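Side-chain contacts in oligoribonuclease (Colwellia psychrerythraea, PDB 6A4D), which probably trims very short RNA oligonucleotides to mononucleotides as a 3'-to-5' exoribonuclease of the RNase H-like (DEDD) superfamily: residues 72-75 with 76-80; 51-54 with 55-59. The protein carries 1 engineered substitution. All blocks are in the same frame, centred on the assembly; numbering follows the deposited sequence.

Interaction 1 (72-75 with 76-80)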
loop_
_atom_site.group_PDB
_atom_site.type_symbol
_atom_site.label_atom_id
_atom_site.label_comp_id
_atom_site.label_asym_id
_atom_site.label_seq_id
_atom_site.Cartn_x
_atom_site.Cartn_y
_atom_site.Cartn_z
ATOM N N SER A 72 7.274 -3.561 -25.742
ATOM C CA SER A 72 7.933 -2.257 -25.504
ATOM C C SER A 72 9.450 -2.194 -25.685
ATOM O O SER A 72 10.039 -1.104 -25.588
ATOM C CB SER A 72 7.566 -1.715 -24.115
ATOM O OG SER A 72 8.554 -2.037 -23.151
ATOM N N GLY A 73 10.094 -3.332 -25.923
ATOM C CA GLY A 73 11.564 -3.390 -26.016
ATOM C C GLY A 73 12.258 -3.108 -24.686
ATOM O O GLY A 73 13.400 -2.603 -24.659
ATOM N N LEU A 74 11.558 -3.408 -23.588
ATOM C CA LEU A 74 12.180 -3.454 -22.255
ATOM C C LEU A 74 13.030 -4.713 -22.240
ATOM O O LEU A 74 14.233 -4.641 -21.964
ATOM C CB LEU A 74 11.141 -3.502 -21.128
ATOM C CG LEU A 74 11.610 -3.716 -19.677
ATOM C CD1 LEU A 74 12.678 -2.715 -19.263
ATOM C CD2 LEU A 74 10.425 -3.609 -18.725
ATOM N N THR A 75 12.393 -5.835 -22.595
ATOM C CA THR A 75 13.078 -7.099 -22.813
ATOM C C THR A 75 14.402 -6.956 -23.529
ATOM O O THR A 75 15.391 -7.577 -23.120
ATOM C CB THR A 75 12.243 -8.089 -23.603
ATOM O OG1 THR A 75 10.982 -8.250 -22.963
ATOM C CG2 THR A 75 12.946 -9.452 -23.646
ATOM N N GLN A 76 14.427 -6.118 -24.558
ATOM C CA GLN A 76 15.635 -5.921 -25.336
ATOM C C GLN A 76 16.644 -5.106 -24.553
ATOM O O GLN A 76 17.836 -5.469 -24.507
ATOM C CB GLN A 76 15.330 -5.253 -26.698
ATOM C CG GLN A 76 16.555 -4.865 -27.548
ATOM C CD GLN A 76 17.580 -5.998 -27.752
ATOM O OE1 GLN A 76 17.249 -7.187 -27.768
ATOM N NE2 GLN A 76 18.836 -5.614 -27.914
ATOM N N ARG A 77 16.181 -3.997 -23.958
ATOM C CA ARG A 77 17.065 -3.199 -23.090
ATOM C C ARG A 77 17.659 -4.009 -21.927
ATOM O O ARG A 77 18.743 -3.706 -21.476
ATOM C CB ARG A 77 16.362 -1.954 -22.557
ATOM C CG ARG A 77 16.340 -0.819 -23.559
ATOM C CD ARG A 77 15.134 0.067 -23.272
ATOM N NE ARG A 77 15.389 0.703 -22.000
ATOM C CZ ARG A 77 14.532 0.868 -20.998
ATOM N NH1 ARG A 77 13.274 0.465 -21.102
ATOM N NH2 ARG A 77 14.964 1.457 -19.871
ATOM N N CYS A 78 16.940 -5.023 -21.468
ATOM C CA CYS A 78 17.388 -5.868 -20.382
ATOM C C CYS A 78 18.526 -6.808 -20.879
ATOM O O CYS A 78 19.567 -6.926 -20.207
ATOM C CB CYS A 78 16.200 -6.596 -19.702
ATOM S SG CYS A 78 15.159 -5.518 -18.623
ATOM N N ARG A 79 18.345 -7.421 -22.056
ATOM C CA ARG A 79 19.436 -8.148 -22.778
ATOM C C ARG A 79 20.686 -7.298 -23.059
ATOM O O ARG A 79 21.797 -7.795 -22.932
ATOM C CB ARG A 79 18.930 -8.711 -24.106
ATOM C CG ARG A 79 17.907 -9.837 -23.995
ATOM C CD ARG A 79 17.593 -10.397 -25.392
ATOM N NE ARG A 79 16.225 -10.928 -25.493
ATOM C CZ ARG A 79 15.793 -12.079 -24.946
ATOM N NH1 ARG A 79 16.605 -12.872 -24.237
ATOM N NH2 ARG A 79 14.514 -12.441 -25.079
ATOM N N ASP A 80 20.510 -6.033 -23.433
ATOM C CA ASP A 80 21.654 -5.112 -23.659
ATOM C C ASP A 80 22.349 -4.708 -22.369
ATOM O O ASP A 80 23.544 -4.390 -22.369
ATOM C CB ASP A 80 21.223 -3.796 -24.350
ATOM C CG ASP A 80 20.526 -4.010 -25.700
ATOM O OD1 ASP A 80 20.867 -4.972 -26.433
ATOM O OD2 ASP A 80 19.625 -3.188 -26.016
HETATM O O HOH W 1 12.009 0.102 -24.342
#
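L74 and C78 meet on the buried side of the first turns of helix 74-80. CD1 of L74 lies 3.8 Å from SG of C78. The same methyl also reaches the guanidinium of R77, 3.7 Å from NH1, and approaches it obliquely. L74 puts CG beside its own carbonyl carbon (chi1 173°), which sends the branch along the helix toward these two residues. This is the close-packed half. Outside the two segments it continues onto A50 of strand 42-50 and L58 of helix 55-59, both touched by C78.

The backbone ties the turn together. N of C78 bonds to O of L74 at 2.8 Å, and N of R79 bonds to O of T75 at 3.1 Å. G73 ends helix 63-72 in a Schellman motif and is also the N-cap of helix 74-80. Its positive phi (67°) suits glycine. Its O accepts from N of R77 at 3.2 Å. The aliphatic part of R77 runs past the same oxygen, CD at 3.5 Å. Here a water donates to O of S72 and accepts a weak bond from NH1 of R77.

T75 and R79 lie side by side and point the same way. CG2 of T75 is 3.7 Å from NH2 of R79, a methyl against the charged group, and both residues also border L58. The solvent side is looser. Q76 and D80 are exposed there, and Q76 meets the preceding turn through CB, 3.9 Å from O of G73.

Both arginines use their carbon chains within the helix, with one methyl set obliquely against each guanidinium. Their charges are met outside it: R77 by a salt bridge to E30, R79 by D55 and D59 of helix 55-59. Carbon thus packs inside the turn while charge is balanced beyond it.

Interaction 2 (51-54 with 55-59); sequences ISQT and DDVLD
T54 is the N-cap of helix 55-59, and its side chain accepts from N of V57. OG1 takes this bond at 3.2 Å, with an N-H...O angle of 162°. The hydroxyl sits between the backbone N and the carbonyl carbon (chi1 62°), which turns it back over the start of the helix. The carbonyl of T54 serves too: its O accepts from N of L58. One residue thus meets two N-H groups of the first turn, one with its side chain and one with its backbone.

Q53 stands just before the cap and crosses V57 obliquely. Its CB rests on CG1 of V57 at 3.8 Å. Its CG is a little farther from the same methyl. The chain then bends at chi2 (-73°), which brings the amide back past the valine. OE1 lies 4.0 Å from both CG1 and CG2 of V57. NE2 bonds to the backbone O of I28, so the amide has its polar partner outside this turn. V57 also sets CG2 against OG1 of T54 and so flanks the capping oxygen with carbon. Replacing V57 by an alanine would remove both methyls and would probably leave a gap beside CB of Q53, with the amide less restrained on that flank.

L58 closes the inner side. Its CG lies 3.5 Å from O of T54, and its CD1 lies near the O atoms of both T54 and Q53. Beyond the turn, L58 packs on L29 of strand 28-36 and on helix 74-80. D55 carries its carboxylate to R79. A water joins the two segments here, giving one bond to O of Q53 at 3.1 Å and another to OD1 of D55.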
loop_
_atom_site.group_PDB
_atom_site.type_symbol
_atom_site.label_atom_id
_atom_site.label_comp_id
_atom_site.label_asym_id
_atom_site.label_seq_id
_atom_site.Cartn_x
_atom_site.Cartn_y
_atom_site.Cartn_z
ATOM N N ILE A 51 17.415 -3.445 -15.747
ATOM C CA ILE A 51 18.264 -4.349 -14.972
ATOM C C ILE A 51 18.622 -5.549 -15.834
ATOM O O ILE A 51 17.742 -6.217 -16.403
ATOM C CB ILE A 51 17.591 -4.951 -13.724
ATOM C CG1 ILE A 51 16.903 -3.885 -12.840
ATOM C CG2 ILE A 51 18.634 -5.755 -12.921
ATOM C CD1 ILE A 51 17.811 -2.740 -12.448
ATOM N N SER A 52 19.915 -5.844 -15.868
ATOM C CA SER A 52 20.423 -6.999 -16.592
ATOM C C SER A 52 19.811 -8.273 -16.047
ATOM O O SER A 52 19.731 -8.489 -14.833
ATOM C CB SER A 52 21.956 -7.082 -16.479
ATOM O OG SER A 52 22.419 -8.282 -17.057
ATOM N N GLN A 53 19.324 -9.079 -16.966
ATOM C CA GLN A 53 18.862 -10.389 -16.684
ATOM C C GLN A 53 19.338 -11.255 -17.847
ATOM O O GLN A 53 19.460 -10.802 -19.001
ATOM C CB GLN A 53 17.332 -10.386 -16.581
ATOM C CG GLN A 53 16.763 -9.455 -15.497
ATOM C CD GLN A 53 16.982 -9.970 -14.088
ATOM O OE1 GLN A 53 17.520 -11.029 -13.908
ATOM N NE2 GLN A 53 16.523 -9.237 -13.085
ATOM N N THR A 54 19.635 -12.505 -17.547
ATOM C CA THR A 54 20.028 -13.456 -18.598
ATOM C C THR A 54 18.849 -13.739 -19.543
ATOM O O THR A 54 17.708 -13.328 -19.290
ATOM C CB THR A 54 20.384 -14.796 -17.978
ATOM O OG1 THR A 54 19.210 -15.274 -17.330
ATOM C CG2 THR A 54 21.550 -14.668 -16.965
ATOM N N ASP A 55 19.123 -14.502 -20.590
ATOM C CA ASP A 55 18.068 -15.084 -21.433
ATOM C C ASP A 55 17.221 -16.127 -20.713
ATOM O O ASP A 55 16.025 -16.229 -20.960
ATOM C CB ASP A 55 18.666 -15.697 -22.699
ATOM C CG ASP A 55 19.275 -14.655 -23.621
ATOM O OD1 ASP A 55 18.988 -13.451 -23.447
ATOM O OD2 ASP A 55 20.047 -15.042 -24.530
ATOM N N ASP A 56 17.799 -16.907 -19.819
ATOM C CA ASP A 56 16.958 -17.818 -19.042
ATOM C C ASP A 56 15.791 -17.029 -18.485
ATOM O O ASP A 56 14.632 -17.417 -18.641
ATOM C CB ASP A 56 17.692 -18.451 -17.867
ATOM C CG ASP A 56 16.731 -19.140 -16.904
ATOM O OD1 ASP A 56 16.001 -20.005 -17.390
ATOM O OD2 ASP A 56 16.671 -18.814 -15.691
ATOM N N VAL A 57 16.113 -15.901 -17.847
ATOM C CA VAL A 57 15.095 -15.144 -17.147
ATOM C C VAL A 57 14.081 -14.578 -18.132
ATOM O O VAL A 57 12.884 -14.797 -17.974
ATOM C CB VAL A 57 15.704 -14.029 -16.263
ATOM C CG1 VAL A 57 14.639 -13.024 -15.818
ATOM C CG2 VAL A 57 16.358 -14.669 -15.059
ATOM N N LEU A 58 14.564 -13.881 -19.146
ATOM C CA LEU A 58 13.675 -13.097 -19.980
ATOM C C LEU A 58 12.680 -13.980 -20.734
ATOM O O LEU A 58 11.461 -13.708 -20.753
ATOM C CB LEU A 58 14.483 -12.216 -20.923
ATOM C CG LEU A 58 15.160 -11.052 -20.183
ATOM C CD1 LEU A 58 16.080 -10.322 -21.160
ATOM C CD2 LEU A 58 14.148 -10.090 -19.514
ATOM N N ASP A 59 13.192 -15.096 -21.245
ATOM C CA ASP A 59 12.402 -16.018 -22.064
ATOM C C ASP A 59 11.367 -16.869 -21.307
ATOM O O ASP A 59 10.494 -17.420 -21.968
ATOM C CB ASP A 59 13.337 -16.894 -22.888
ATOM C CG ASP A 59 14.354 -16.078 -23.670
ATOM O OD1 ASP A 59 14.211 -14.829 -23.699
ATOM O OD2 ASP A 59 15.316 -16.659 -24.236
HETATM O O HOH W 2 20.611 -11.138 -21.832
#

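In the fold
Interaction 2 comes first along the chain, where strand 42-50 leads through a loop into helix 55-59. Interaction 1 follows after helix 63-72, at the start of helix 74-80. Their centres are 9 Å apart, within the exonuclease domain. They touch directly. R79 NH1 meets D55 OD1 at 2.6 Å and R79 NH2 meets D59 OD1 at 2.8 Å, both salt bridges. Beside these, CD1 of L58 packs on CG of R79 at 3.4 Å. Charge and carbon thus join the two short helices into one corner of the domain, next to the sheet edge. The side chain of L74 is about 6 Å, and that of L58 about 11 Å, from a bound nucleotide analogue, so this corner lies beside the substrate-analogue pocket without lining it.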